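Local coordinates for protein-glutamate methylesterase/protein-glutamine glutaminase (Thermotoga maritima, PDB 3SFT) that probably removes methyl esters from specific methylglutamates of chemoreceptors and deamidates specific receptor glutamines, the chain described here being its catalytic domain, at residues A[28-33]-A[188-193]; A[83-88]-A[107-112]; A[152-157]-A[176-181]. All coordinates share one frame; numbering follows the deposited sequence.

Contact 1 (A[28-33]-A[188-193]); sequences NLPKNF and KLIELV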
ATOM      1  N   ASN A  28      -5.365  -7.714 -11.771  1.00 29.40           N
ATOM      2  CA  ASN A  28      -4.877  -9.078 -11.956  1.00 29.06           C
ATOM      3  C   ASN A  28      -4.835  -9.937 -10.689  1.00 29.51           C
ATOM      4  O   ASN A  28      -4.060 -10.892 -10.596  1.00 29.58           O
ATOM      5  CB  ASN A  28      -3.509  -9.052 -12.641  1.00 29.42           C
ATOM      6  CG  ASN A  28      -3.534  -8.303 -13.972  1.00 29.82           C
ATOM      7  OD1 ASN A  28      -2.640  -7.508 -14.268  1.00 29.78           O
ATOM      8  ND2 ASN A  28      -4.570  -8.543 -14.771  1.00 28.45           N
ATOM      9  N   LEU A  29      -5.654  -9.578  -9.706  1.00 29.22           N
ATOM     10  CA  LEU A  29      -5.737 -10.332  -8.460  1.00 28.59           C
ATOM     11  C   LEU A  29      -7.128 -10.956  -8.378  1.00 29.18           C
ATOM     12  O   LEU A  29      -8.120 -10.332  -8.756  1.00 29.66           O
ATOM     13  CB  LEU A  29      -5.466  -9.432  -7.252  1.00 24.84           C
ATOM     14  CG  LEU A  29      -4.020  -8.937  -7.117  1.00 23.82           C
ATOM     15  CD1 LEU A  29      -3.905  -7.974  -5.949  1.00 21.52           C
ATOM     16  CD2 LEU A  29      -3.080 -10.117  -6.922  1.00 22.73           C
ATOM     17  N   PRO A  30      -7.217 -12.201  -7.885  1.00 29.40           N
ATOM     18  CA  PRO A  30      -8.498 -12.903  -7.767  1.00 30.19           C
ATOM     19  C   PRO A  30      -9.440 -12.293  -6.737  1.00 31.14           C
ATOM     20  O   PRO A  30      -9.001 -11.680  -5.767  1.00 31.16           O
ATOM     21  CB  PRO A  30      -8.066 -14.314  -7.365  1.00 31.83           C
ATOM     22  CG  PRO A  30      -6.848 -14.052  -6.517  1.00 29.81           C
ATOM     23  CD  PRO A  30      -6.116 -13.010  -7.330  1.00 30.31           C
ATOM     24  N   LYS A  31     -10.739 -12.476  -6.963  1.00 31.75           N
ATOM     25  CA  LYS A  31     -11.769 -11.970  -6.067  1.00 33.72           C
ATOM     26  C   LYS A  31     -11.592 -12.525  -4.652  1.00 33.27           C
ATOM     27  O   LYS A  31     -11.871 -11.837  -3.670  1.00 34.74           O
ATOM     28  CB  LYS A  31     -13.154 -12.342  -6.609  1.00 36.89           C
ATOM     29  CG  LYS A  31     -14.320 -11.845  -5.774  1.00 40.64           C
ATOM     30  CD  LYS A  31     -15.650 -12.277  -6.367  1.00 44.34           C
ATOM     31  CE  LYS A  31     -16.813 -11.778  -5.519  1.00 47.60           C
ATOM     32  NZ  LYS A  31     -18.131 -12.234  -6.051  1.00 49.36           N
ATOM     33  N   ASN A  32     -11.096 -13.756  -4.555  1.00 32.48           N
ATOM     34  CA  ASN A  32     -10.884 -14.403  -3.261  1.00 32.51           C
ATOM     35  C   ASN A  32      -9.491 -14.199  -2.638  1.00 31.37           C
ATOM     36  O   ASN A  32      -9.067 -15.004  -1.803  1.00 30.52           O
ATOM     37  CB  ASN A  32     -11.198 -15.905  -3.363  1.00 34.40           C
ATOM     38  CG  ASN A  32     -10.200 -16.661  -4.234  1.00 37.64           C
ATOM     39  OD1 ASN A  32      -9.293 -16.070  -4.831  1.00 38.04           O
ATOM     40  ND2 ASN A  32     -10.364 -17.979  -4.304  1.00 39.36           N
ATOM     41  N   PHE A  33      -8.771 -13.158  -3.063  1.00 30.30           N
ATOM     42  CA  PHE A  33      -7.446 -12.859  -2.515  1.00 28.83           C
ATOM     43  C   PHE A  33      -7.645 -12.755  -0.999  1.00 28.49           C
ATOM     44  O   PHE A  33      -8.374 -11.888  -0.523  1.00 29.79           O
ATOM     45  CB  PHE A  33      -6.918 -11.541  -3.089  1.00 27.14           C
ATOM     46  CG  PHE A  33      -5.467 -11.288  -2.796  1.00 26.59           C
ATOM     47  CD1 PHE A  33      -4.479 -12.040  -3.416  1.00 26.14           C
ATOM     48  CD2 PHE A  33      -5.091 -10.297  -1.898  1.00 26.77           C
ATOM     49  CE1 PHE A  33      -3.135 -11.813  -3.148  1.00 26.00           C
ATOM     50  CE2 PHE A  33      -3.750 -10.060  -1.623  1.00 26.79           C
ATOM     51  CZ  PHE A  33      -2.770 -10.820  -2.250  1.00 26.24           C
ATOM     52  N   LYS A 188       3.629 -12.393  -7.729  1.00 23.34           N
ATOM     53  CA  LYS A 188       4.431 -12.573  -6.528  1.00 22.11           C
ATOM     54  C   LYS A 188       3.535 -12.515  -5.291  1.00 22.51           C
ATOM     55  O   LYS A 188       3.698 -13.314  -4.369  1.00 22.37           O
ATOM     56  CB  LYS A 188       5.534 -11.514  -6.457  1.00 20.01           C
ATOM     57  CG  LYS A 188       6.429 -11.605  -5.229  1.00 21.90           C
ATOM     58  CD  LYS A 188       7.057 -12.985  -5.059  1.00 24.64           C
ATOM     59  CE  LYS A 188       8.017 -13.323  -6.186  1.00 25.90           C
ATOM     60  NZ  LYS A 188       8.689 -14.629  -5.942  1.00 29.35           N
ATOM     61  N   LEU A 189       2.578 -11.586  -5.287  1.00 22.16           N
ATOM     62  CA  LEU A 189       1.655 -11.441  -4.160  1.00 22.80           C
ATOM     63  C   LEU A 189       0.837 -12.715  -3.968  1.00 24.78           C
ATOM     64  O   LEU A 189       0.677 -13.191  -2.843  1.00 25.37           O
ATOM     65  CB  LEU A 189       0.719 -10.238  -4.356  1.00 18.13           C
ATOM     66  CG  LEU A 189       1.361  -8.847  -4.252  1.00 17.20           C
ATOM     67  CD1 LEU A 189       0.310  -7.755  -4.466  1.00 12.36           C
ATOM     68  CD2 LEU A 189       2.037  -8.694  -2.891  1.00 14.75           C
ATOM     69  N   ILE A 190       0.351 -13.273  -5.073  1.00 26.32           N
ATOM     70  CA  ILE A 190      -0.440 -14.498  -5.042  1.00 29.26           C
ATOM     71  C   ILE A 190       0.337 -15.666  -4.428  1.00 30.73           C
ATOM     72  O   ILE A 190      -0.243 -16.483  -3.713  1.00 30.65           O
ATOM     73  CB  ILE A 190      -0.964 -14.866  -6.459  1.00 29.55           C
ATOM     74  CG1 ILE A 190      -2.041 -13.864  -6.879  1.00 27.48           C
ATOM     75  CG2 ILE A 190      -1.542 -16.292  -6.483  1.00 30.16           C
ATOM     76  CD1 ILE A 190      -2.453 -13.979  -8.320  1.00 30.01           C
ATOM     77  N   GLU A 191       1.644 -15.732  -4.667  1.00 33.46           N
ATOM     78  CA  GLU A 191       2.423 -16.823  -4.091  1.00 36.73           C
ATOM     79  C   GLU A 191       2.946 -16.556  -2.677  1.00 35.99           C
ATOM     80  O   GLU A 191       3.313 -17.488  -1.966  1.00 36.88           O
ATOM     81  CB  GLU A 191       3.534 -17.298  -5.038  1.00 40.70           C
ATOM     82  CG  GLU A 191       4.478 -16.235  -5.555  1.00 45.75           C
ATOM     83  CD  GLU A 191       5.499 -16.795  -6.540  1.00 49.57           C
ATOM     84  OE1 GLU A 191       5.090 -17.389  -7.566  1.00 51.83           O
ATOM     85  OE2 GLU A 191       6.714 -16.640  -6.294  1.00 51.47           O
ATOM     86  N   LEU A 192       2.935 -15.297  -2.248  1.00 35.48           N
ATOM     87  CA  LEU A 192       3.398 -14.965  -0.899  1.00 35.87           C
ATOM     88  C   LEU A 192       2.303 -15.132   0.150  1.00 36.10           C
ATOM     89  O   LEU A 192       2.591 -15.456   1.299  1.00 35.15           O
ATOM     90  CB  LEU A 192       3.953 -13.539  -0.832  1.00 36.10           C
ATOM     91  CG  LEU A 192       5.250 -13.201  -1.571  1.00 36.23           C
ATOM     92  CD1 LEU A 192       5.605 -11.757  -1.293  1.00 36.93           C
ATOM     93  CD2 LEU A 192       6.384 -14.113  -1.130  1.00 37.72           C
ATOM     94  N   VAL A 193       1.050 -14.899  -0.234  1.00 38.25           N
ATOM     95  CA  VAL A 193      -0.068 -15.033   0.701  1.00 41.36           C
ATOM     96  C   VAL A 193      -0.586 -16.480   0.801  1.00 43.87           C
ATOM     97  O   VAL A 193      -1.775 -16.738   0.515  1.00 46.90           O
ATOM     98  CB  VAL A 193      -1.221 -14.034   0.371  1.00 39.44           C
ATOM     99  CG1 VAL A 193      -0.752 -12.609   0.579  1.00 39.11           C
ATOM    100  CG2 VAL A 193      -1.706 -14.217  -1.056  1.00 39.61           C
ATOM    101  OXT VAL A 193       0.217 -17.360   1.185  1.00 46.97           O
TER
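Phe33 and Val193 make the tightest meeting between loop 28-33 and the end of helix 185-192, with Phe33 CE1 3.5 Å from Val193 CG2. The two side chains cross at about a right angle, and both valine methyls lie near CZ, on the same side of the ring plane, and approach the CE1-CZ corner obliquely. CG of Phe33 is anti to the backbone N (chi1 -169°), which sends the ring from a backbone running past the helix toward its last turn. There the ring edge faces main chain as well: Leu189 O is 4.1 Å from Phe33 CE1, near the ring plane, and Ile190 N lies at the same edge. Phe33 CZ also touches Leu189 CB. A type I turn, closed by Phe33 N to Pro30 O at 3.1 Å, brings Pro30 into the same patch. Ile190 serves two partners: its CD1 reaches Pro30 CD at 3.9 Å, while its CG1 packs on Leu29 CD2 at 3.9 Å as the two branched chains slide past each other in opposite directions. With chi1 at -70°, CG1 of Ile190 stands anti to the carbonyl carbon, which leads this longer branch to the loop. Without the Phe33 ring, as with an alanine here, the Val193 methyls and Leu189 CB would probably lose their aromatic partner, opening a gap beside the last helical turn. Leu29 and Phe33 also pack on Leu61, whereas Leu189 rests on Ile154 of strand 152-156 and, with Val193, on Ile128 of strand 127-131, placing the helix end against the parallel sheet.

Contact 2 (A[83-88]-A[107-112]); sequences DFHLGL and NVRPAV
Ala111 N donates to His85 ND1 over 3.2 Å, the direct hydrogen bond between the two segments. It ties strand 85-91, half of a two-stranded beta hairpin, to the loop that leads into helix 112-123. The donor lies in the imidazole plane, and the N-H...N angle is 146°. At the other nitrogen, NE2 bonds to the carbonyl oxygen of Asp103, which is consistent with a neutral ring carrying its proton on NE2. Gripped at both nitrogens, the ring has its rotation fixed; Phe114 also packs against it with a nearly parallel plane. Two waters extend the junction: one accepts from Asp83 N and donates to Arg109 O at 2.6 Å, and the other accepts from Leu86 N and donates to Ala111 O at 2.7 Å. A cis peptide bond precedes Pro110, whose ring sits against Phe84 O, with CB 3.0 Å from that oxygen. Arg109 NE comes near Asp83 O, but at a poor angle; Lys101 NZ bonds that oxygen instead, while Arg109 NH1 bonds Ser102 O. The loop borders the predicted active site: Val108 touches His42, Ala111 at the N-cap position touches Asp138, and Val112 N bonds Asp138 OD2, so the start of helix 112-123 probably helps to orient this carboxylate. With its CG anti to the backbone N (chi1 -180°), Arg109 lays that carbon over the imidazole; the bend at chi3 then turns the guanidinium off toward Asp83. Arg109 CG makes a CH-pi contact, 3.5 Å from the His85 ring centroid and 8° off the ring normal.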
ATOM      1  N   ASP A  83      -6.368  14.480   2.924  1.00 29.11           N
ATOM      2  CA  ASP A  83      -6.365  15.280   4.152  1.00 31.49           C
ATOM      3  C   ASP A  83      -6.010  14.560   5.455  1.00 31.12           C
ATOM      4  O   ASP A  83      -5.775  15.213   6.474  1.00 29.31           O
ATOM      5  CB  ASP A  83      -7.707  16.006   4.323  1.00 35.89           C
ATOM      6  CG  ASP A  83      -7.993  16.988   3.198  1.00 40.32           C
ATOM      7  OD1 ASP A  83      -7.098  17.806   2.885  1.00 42.30           O
ATOM      8  OD2 ASP A  83      -9.114  16.941   2.639  1.00 40.49           O
ATOM      9  N   PHE A  84      -5.966  13.230   5.429  1.00 30.10           N
ATOM     10  CA  PHE A  84      -5.654  12.455   6.634  1.00 29.19           C
ATOM     11  C   PHE A  84      -4.626  11.356   6.385  1.00 27.89           C
ATOM     12  O   PHE A  84      -4.471  10.877   5.263  1.00 26.12           O
ATOM     13  CB  PHE A  84      -6.909  11.746   7.173  1.00 31.35           C
ATOM     14  CG  PHE A  84      -8.050  12.659   7.527  1.00 34.41           C
ATOM     15  CD1 PHE A  84      -8.140  13.225   8.793  1.00 36.29           C
ATOM     16  CD2 PHE A  84      -9.082  12.886   6.619  1.00 35.05           C
ATOM     17  CE1 PHE A  84      -9.249  14.002   9.153  1.00 38.25           C
ATOM     18  CE2 PHE A  84     -10.191  13.659   6.967  1.00 35.82           C
ATOM     19  CZ  PHE A  84     -10.276  14.217   8.235  1.00 36.34           C
ATOM     20  N   HIS A  85      -3.917  10.977   7.444  1.00 26.72           N
ATOM     21  CA  HIS A  85      -2.969   9.867   7.386  1.00 25.80           C
ATOM     22  C   HIS A  85      -3.879   8.693   7.727  1.00 25.55           C
ATOM     23  O   HIS A  85      -4.748   8.815   8.598  1.00 26.65           O
ATOM     24  CB  HIS A  85      -1.891   9.990   8.462  1.00 23.50           C
ATOM     25  CG  HIS A  85      -0.795  10.949   8.118  1.00 23.25           C
ATOM     26  ND1 HIS A  85      -0.105  10.891   6.929  1.00 23.21           N
ATOM     27  CD2 HIS A  85      -0.262  11.980   8.815  1.00 23.14           C
ATOM     28  CE1 HIS A  85       0.807  11.847   6.905  1.00 23.58           C
ATOM     29  NE2 HIS A  85       0.732  12.522   8.037  1.00 24.89           N
ATOM     30  N   LEU A  86      -3.742   7.592   7.000  1.00 23.66           N
ATOM     31  CA  LEU A  86      -4.574   6.421   7.242  1.00 22.67           C
ATOM     32  C   LEU A  86      -3.931   5.458   8.238  1.00 23.27           C
ATOM     33  O   LEU A  86      -2.935   4.798   7.931  1.00 23.46           O
ATOM     34  CB  LEU A  86      -4.861   5.702   5.925  1.00 21.76           C
ATOM     35  CG  LEU A  86      -5.774   4.480   6.008  1.00 22.18           C
ATOM     36  CD1 LEU A  86      -7.152   4.896   6.509  1.00 21.28           C
ATOM     37  CD2 LEU A  86      -5.876   3.828   4.635  1.00 20.58           C
ATOM     38  N   GLY A  87      -4.506   5.382   9.434  1.00 22.59           N
ATOM     39  CA  GLY A  87      -3.977   4.487  10.440  1.00 22.12           C
ATOM     40  C   GLY A  87      -4.732   3.178  10.501  1.00 22.51           C
ATOM     41  O   GLY A  87      -5.765   3.016   9.852  1.00 23.91           O
ATOM     42  N   LEU A  88      -4.161   2.220  11.223  1.00 22.63           N
ATOM     43  CA  LEU A  88      -4.764   0.910  11.439  1.00 23.82           C
ATOM     44  C   LEU A  88      -4.634   0.610  12.924  1.00 24.32           C
ATOM     45  O   LEU A  88      -3.629   0.956  13.544  1.00 25.03           O
ATOM     46  CB  LEU A  88      -4.062  -0.188  10.631  1.00 22.09           C
ATOM     47  CG  LEU A  88      -4.392  -0.283   9.141  1.00 24.11           C
ATOM     48  CD1 LEU A  88      -3.449   0.595   8.337  1.00 21.26           C
ATOM     49  CD2 LEU A  88      -4.267  -1.724   8.689  1.00 25.90           C
ATOM     50  N   ASN A 107       5.783  16.727   2.476  1.00 54.06           N
ATOM     51  CA  ASN A 107       4.758  17.764   2.386  1.00 50.44           C
ATOM     52  C   ASN A 107       3.606  16.920   1.854  1.00 45.29           C
ATOM     53  O   ASN A 107       2.864  17.319   0.954  1.00 44.99           O
ATOM     54  CB  ASN A 107       5.138  18.874   1.399  1.00 54.22           C
ATOM     55  CG  ASN A 107       4.132  20.019   1.416  1.00 57.17           C
ATOM     56  OD1 ASN A 107       3.816  20.569   2.476  1.00 59.15           O
ATOM     57  ND2 ASN A 107       3.599  20.363   0.243  1.00 58.63           N
ATOM     58  N   VAL A 108       3.505  15.720   2.422  1.00 39.86           N
ATOM     59  CA  VAL A 108       2.519  14.726   2.027  1.00 34.59           C
ATOM     60  C   VAL A 108       1.692  14.155   3.173  1.00 31.39           C
ATOM     61  O   VAL A 108       2.210  13.865   4.251  1.00 30.10           O
ATOM     62  CB  VAL A 108       3.230  13.558   1.288  1.00 34.70           C
ATOM     63  CG1 VAL A 108       2.314  12.366   1.132  1.00 33.44           C
ATOM     64  CG2 VAL A 108       3.726  14.020  -0.081  1.00 35.15           C
ATOM     65  N   ARG A 109       0.404  13.974   2.895  1.00 28.39           N
ATOM     66  CA  ARG A 109      -0.564  13.408   3.829  1.00 26.51           C
ATOM     67  C   ARG A 109      -1.808  13.054   3.015  1.00 24.24           C
ATOM     68  O   ARG A 109      -2.435  13.930   2.424  1.00 21.61           O
ATOM     69  CB  ARG A 109      -0.920  14.408   4.938  1.00 28.88           C
ATOM     70  CG  ARG A 109      -1.922  13.875   5.958  1.00 32.35           C
ATOM     71  CD  ARG A 109      -2.208  14.882   7.057  1.00 33.67           C
ATOM     72  NE  ARG A 109      -2.855  16.088   6.544  1.00 37.14           N
ATOM     73  CZ  ARG A 109      -2.904  17.245   7.198  1.00 39.46           C
ATOM     74  NH1 ARG A 109      -2.343  17.357   8.395  1.00 40.04           N
ATOM     75  NH2 ARG A 109      -3.495  18.299   6.647  1.00 40.15           N
ATOM     76  N   PRO A 110      -2.186  11.763   2.976  1.00 22.83           N
ATOM     77  CA  PRO A 110      -1.532  10.629   3.640  1.00 21.54           C
ATOM     78  C   PRO A 110      -0.146  10.261   3.107  1.00 21.67           C
ATOM     79  O   PRO A 110       0.151  10.444   1.928  1.00 20.29           O
ATOM     80  CB  PRO A 110      -2.517   9.486   3.397  1.00 20.84           C
ATOM     81  CG  PRO A 110      -3.074   9.826   2.040  1.00 21.03           C
ATOM     82  CD  PRO A 110      -3.348  11.308   2.190  1.00 21.73           C
ATOM     83  N   ALA A 111       0.695   9.767   4.009  1.00 21.80           N
ATOM     84  CA  ALA A 111       2.045   9.311   3.681  1.00 21.25           C
ATOM     85  C   ALA A 111       2.007   7.810   3.922  1.00 20.75           C
ATOM     86  O   ALA A 111       1.493   7.369   4.951  1.00 20.20           O
ATOM     87  CB  ALA A 111       3.064   9.945   4.612  1.00 20.15           C
ATOM     88  N   VAL A 112       2.531   7.021   2.990  1.00 20.26           N
ATOM     89  CA  VAL A 112       2.518   5.573   3.175  1.00 18.80           C
ATOM     90  C   VAL A 112       3.346   5.145   4.401  1.00 17.74           C
ATOM     91  O   VAL A 112       3.071   4.107   4.993  1.00 16.92           O
ATOM     92  CB  VAL A 112       2.941   4.799   1.889  1.00 18.52           C
ATOM     93  CG1 VAL A 112       4.450   4.791   1.720  1.00 16.45           C
ATOM     94  CG2 VAL A 112       2.384   3.373   1.928  1.00 19.25           C
TER
HETATM   95  O   HOH W   1      -4.341  14.701   0.779  1.00 31.83           O
HETATM   96  O   HOH W   2      -1.089   7.225   5.542  1.00 21.72           O

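Contact 3 (A[152-157]-A[176-181]); sequences TVIAED and ADYVLP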
ATOM      1  N   THR A 152       7.825  -8.555   4.672  1.00 16.28           N
ATOM      2  CA  THR A 152       8.391  -8.671   3.334  1.00 16.77           C
ATOM      3  C   THR A 152       8.174  -7.385   2.530  1.00 15.86           C
ATOM      4  O   THR A 152       7.106  -6.776   2.588  1.00 15.44           O
ATOM      5  CB  THR A 152       7.745  -9.869   2.591  1.00 18.61           C
ATOM      6  OG1 THR A 152       8.064 -11.087   3.284  1.00 21.01           O
ATOM      7  CG2 THR A 152       8.246  -9.958   1.154  1.00 19.36           C
ATOM      8  N   VAL A 153       9.175  -7.004   1.745  1.00 15.68           N
ATOM      9  CA  VAL A 153       9.097  -5.781   0.953  1.00 16.99           C
ATOM     10  C   VAL A 153       9.336  -5.981  -0.544  1.00 16.71           C
ATOM     11  O   VAL A 153      10.270  -6.669  -0.958  1.00 18.18           O
ATOM     12  CB  VAL A 153      10.091  -4.724   1.486  1.00 15.95           C
ATOM     13  CG1 VAL A 153      10.089  -3.486   0.601  1.00 15.76           C
ATOM     14  CG2 VAL A 153       9.751  -4.365   2.923  1.00 15.44           C
ATOM     15  N   ILE A 154       8.473  -5.369  -1.347  1.00 16.74           N
ATOM     16  CA  ILE A 154       8.576  -5.435  -2.794  1.00 15.92           C
ATOM     17  C   ILE A 154       8.707  -4.020  -3.352  1.00 16.85           C
ATOM     18  O   ILE A 154       7.924  -3.134  -3.016  1.00 18.00           O
ATOM     19  CB  ILE A 154       7.330  -6.097  -3.422  1.00 13.76           C
ATOM     20  CG1 ILE A 154       7.203  -7.546  -2.955  1.00 13.05           C
ATOM     21  CG2 ILE A 154       7.421  -6.051  -4.935  1.00 14.14           C
ATOM     22  CD1 ILE A 154       5.869  -8.193  -3.319  1.00 13.24           C
ATOM     23  N   ALA A 155       9.730  -3.803  -4.171  1.00 16.96           N
ATOM     24  CA  ALA A 155       9.951  -2.503  -4.796  1.00 16.85           C
ATOM     25  C   ALA A 155       9.720  -2.652  -6.291  1.00 16.60           C
ATOM     26  O   ALA A 155      10.099  -3.665  -6.880  1.00 15.88           O
ATOM     27  CB  ALA A 155      11.362  -2.020  -4.534  1.00 16.08           C
ATOM     28  N   GLU A 156       9.072  -1.661  -6.894  1.00 16.29           N
ATOM     29  CA  GLU A 156       8.802  -1.703  -8.322  1.00 16.89           C
ATOM     30  C   GLU A 156      10.075  -1.449  -9.128  1.00 17.52           C
ATOM     31  O   GLU A 156      10.834  -0.516  -8.845  1.00 15.72           O
ATOM     32  CB  GLU A 156       7.714  -0.696  -8.711  1.00 16.58           C
ATOM     33  CG  GLU A 156       7.315  -0.774 -10.200  1.00 17.41           C
ATOM     34  CD  GLU A 156       6.180   0.172 -10.587  1.00 18.43           C
ATOM     35  OE1 GLU A 156       5.715   0.950  -9.736  1.00 17.45           O
ATOM     36  OE2 GLU A 156       5.748   0.140 -11.758  1.00 19.97           O
ATOM     37  N   ASP A 157      10.319  -2.321 -10.101  1.00 17.55           N
ATOM     38  CA  ASP A 157      11.476  -2.229 -10.981  1.00 20.17           C
ATOM     39  C   ASP A 157      11.356  -0.986 -11.866  1.00 20.54           C
ATOM     40  O   ASP A 157      10.253  -0.592 -12.259  1.00 19.08           O
ATOM     41  CB  ASP A 157      11.556  -3.496 -11.848  1.00 23.74           C
ATOM     42  CG  ASP A 157      12.813  -3.555 -12.696  1.00 24.69           C
ATOM     43  OD1 ASP A 157      13.765  -4.262 -12.308  1.00 28.13           O
ATOM     44  OD2 ASP A 157      12.849  -2.902 -13.756  1.00 26.85           O
ATOM     45  N   ALA A 176      14.546  -3.919   0.109  1.00 19.25           N
ATOM     46  CA  ALA A 176      13.772  -4.678  -0.866  1.00 19.88           C
ATOM     47  C   ALA A 176      14.131  -6.160  -0.940  1.00 19.42           C
ATOM     48  O   ALA A 176      15.292  -6.522  -1.100  1.00 19.98           O
ATOM     49  CB  ALA A 176      13.885  -4.038  -2.255  1.00 17.18           C
ATOM     50  N   ASP A 177      13.124  -7.014  -0.791  1.00 18.97           N
ATOM     51  CA  ASP A 177      13.326  -8.454  -0.889  1.00 21.07           C
ATOM     52  C   ASP A 177      13.132  -8.841  -2.350  1.00 20.35           C
ATOM     53  O   ASP A 177      13.700  -9.820  -2.819  1.00 21.56           O
ATOM     54  CB  ASP A 177      12.322  -9.216  -0.017  1.00 20.12           C
ATOM     55  CG  ASP A 177      12.496  -8.930   1.457  1.00 20.27           C
ATOM     56  OD1 ASP A 177      13.589  -9.194   1.995  1.00 22.14           O
ATOM     57  OD2 ASP A 177      11.536  -8.436   2.079  1.00 20.71           O
ATOM     58  N   TYR A 178      12.320  -8.055  -3.053  1.00 20.41           N
ATOM     59  CA  TYR A 178      12.028  -8.274  -4.466  1.00 21.06           C
ATOM     60  C   TYR A 178      11.972  -6.945  -5.214  1.00 22.09           C
ATOM     61  O   TYR A 178      11.493  -5.937  -4.688  1.00 22.25           O
ATOM     62  CB  TYR A 178      10.673  -8.976  -4.641  1.00 21.61           C
ATOM     63  CG  TYR A 178      10.554 -10.303  -3.936  1.00 25.06           C
ATOM     64  CD1 TYR A 178      11.081 -11.468  -4.499  1.00 25.50           C
ATOM     65  CD2 TYR A 178       9.924 -10.397  -2.696  1.00 25.66           C
ATOM     66  CE1 TYR A 178      10.983 -12.694  -3.843  1.00 25.98           C
ATOM     67  CE2 TYR A 178       9.823 -11.616  -2.032  1.00 27.33           C
ATOM     68  CZ  TYR A 178      10.354 -12.757  -2.609  1.00 27.30           C
ATOM     69  OH  TYR A 178      10.268 -13.956  -1.939  1.00 29.61           O
ATOM     70  N   VAL A 179      12.503  -6.947  -6.431  1.00 22.48           N
ATOM     71  CA  VAL A 179      12.480  -5.775  -7.298  1.00 21.67           C
ATOM     72  C   VAL A 179      11.796  -6.332  -8.537  1.00 21.12           C
ATOM     73  O   VAL A 179      12.381  -7.129  -9.268  1.00 22.24           O
ATOM     74  CB  VAL A 179      13.903  -5.280  -7.634  1.00 21.08           C
ATOM     75  CG1 VAL A 179      13.828  -4.058  -8.544  1.00 18.60           C
ATOM     76  CG2 VAL A 179      14.648  -4.928  -6.345  1.00 18.99           C
ATOM     77  N   LEU A 180      10.541  -5.950  -8.744  1.00 21.32           N
ATOM     78  CA  LEU A 180       9.766  -6.487  -9.858  1.00 21.34           C
ATOM     79  C   LEU A 180       8.985  -5.474 -10.673  1.00 20.77           C
ATOM     80  O   LEU A 180       8.476  -4.489 -10.139  1.00 20.69           O
ATOM     81  CB  LEU A 180       8.755  -7.504  -9.315  1.00 21.54           C
ATOM     82  CG  LEU A 180       9.238  -8.694  -8.484  1.00 21.31           C
ATOM     83  CD1 LEU A 180       8.077  -9.238  -7.681  1.00 22.73           C
ATOM     84  CD2 LEU A 180       9.823  -9.766  -9.386  1.00 21.82           C
ATOM     85  N   PRO A 181       8.892  -5.695 -11.995  1.00 20.17           N
ATOM     86  CA  PRO A 181       8.126  -4.755 -12.817  1.00 18.71           C
ATOM     87  C   PRO A 181       6.679  -4.939 -12.353  1.00 18.58           C
ATOM     88  O   PRO A 181       6.316  -6.012 -11.871  1.00 19.52           O
ATOM     89  CB  PRO A 181       8.369  -5.266 -14.237  1.00 16.53           C
ATOM     90  CG  PRO A 181       8.658  -6.723 -14.051  1.00 19.22           C
ATOM     91  CD  PRO A 181       9.540  -6.721 -12.828  1.00 18.71           C
TER
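Tyr178 turns its ring edge to Thr152, whose CG2 lies in the ring plane 3.9 Å from Tyr178 CE2, while CD2 of the same ring meets Ile154 CG1 obliquely at 3.9 Å. These side chains cross between parallel strands 152-156 and 178-180, the two strands of a beta-alpha-beta unit connected through helix 166-172. Ile154 and Tyr178 project from the sheet face covered by helix 185-192. On the other face Ala155 CB touches Ala176 CB at 4.0 Å, and Ile171 of helix 166-172 covers both alanines and Val179. Asp177 crosses Thr152 at about a right angle. With CG beside its own backbone N (chi1 -64°), its carboxylate turns back to strand 152-156, and OD2 takes the Val153 N-H on its anti lone pair at 2.8 Å and 164°. Lys147 shares that oxygen in a salt bridge. Val153 O is gripped twice, by Asp177 N at 2.9 Å and by Tyr178 N at 3.2 Å; the Tyr178 donor lies in the carbonyl plane and the Asp177 donor is tilted from it. Regular pairing follows through Ala155. At the strand ends Asp157 N reaches Leu180 O at 2.8 Å from above the carbonyl plane, 70° out of it.

How the contacts relate
Contacts 1 and 3 adjoin, with centres 16 Å apart: strand 178-180 is followed in the chain by helix 185-192, and the helix packs back on both strands of contact 3, with Lys188 CB 3.6 Å from Leu180 CD1 and Leu189 CD2 3.9 Å from Ile154 CD1. Contact 2 lies on the other side of the chain's centre, about 25 Å from contact 1 and 22 Å from contact 3, centre to centre. The loop closed by contact 1 takes in most of the chain and encloses the other two, which follow one another in series. The C-terminal end thus closes back on the parallel sheet near its edge strand, while the hairpin junction borders the predicted catalytic residues.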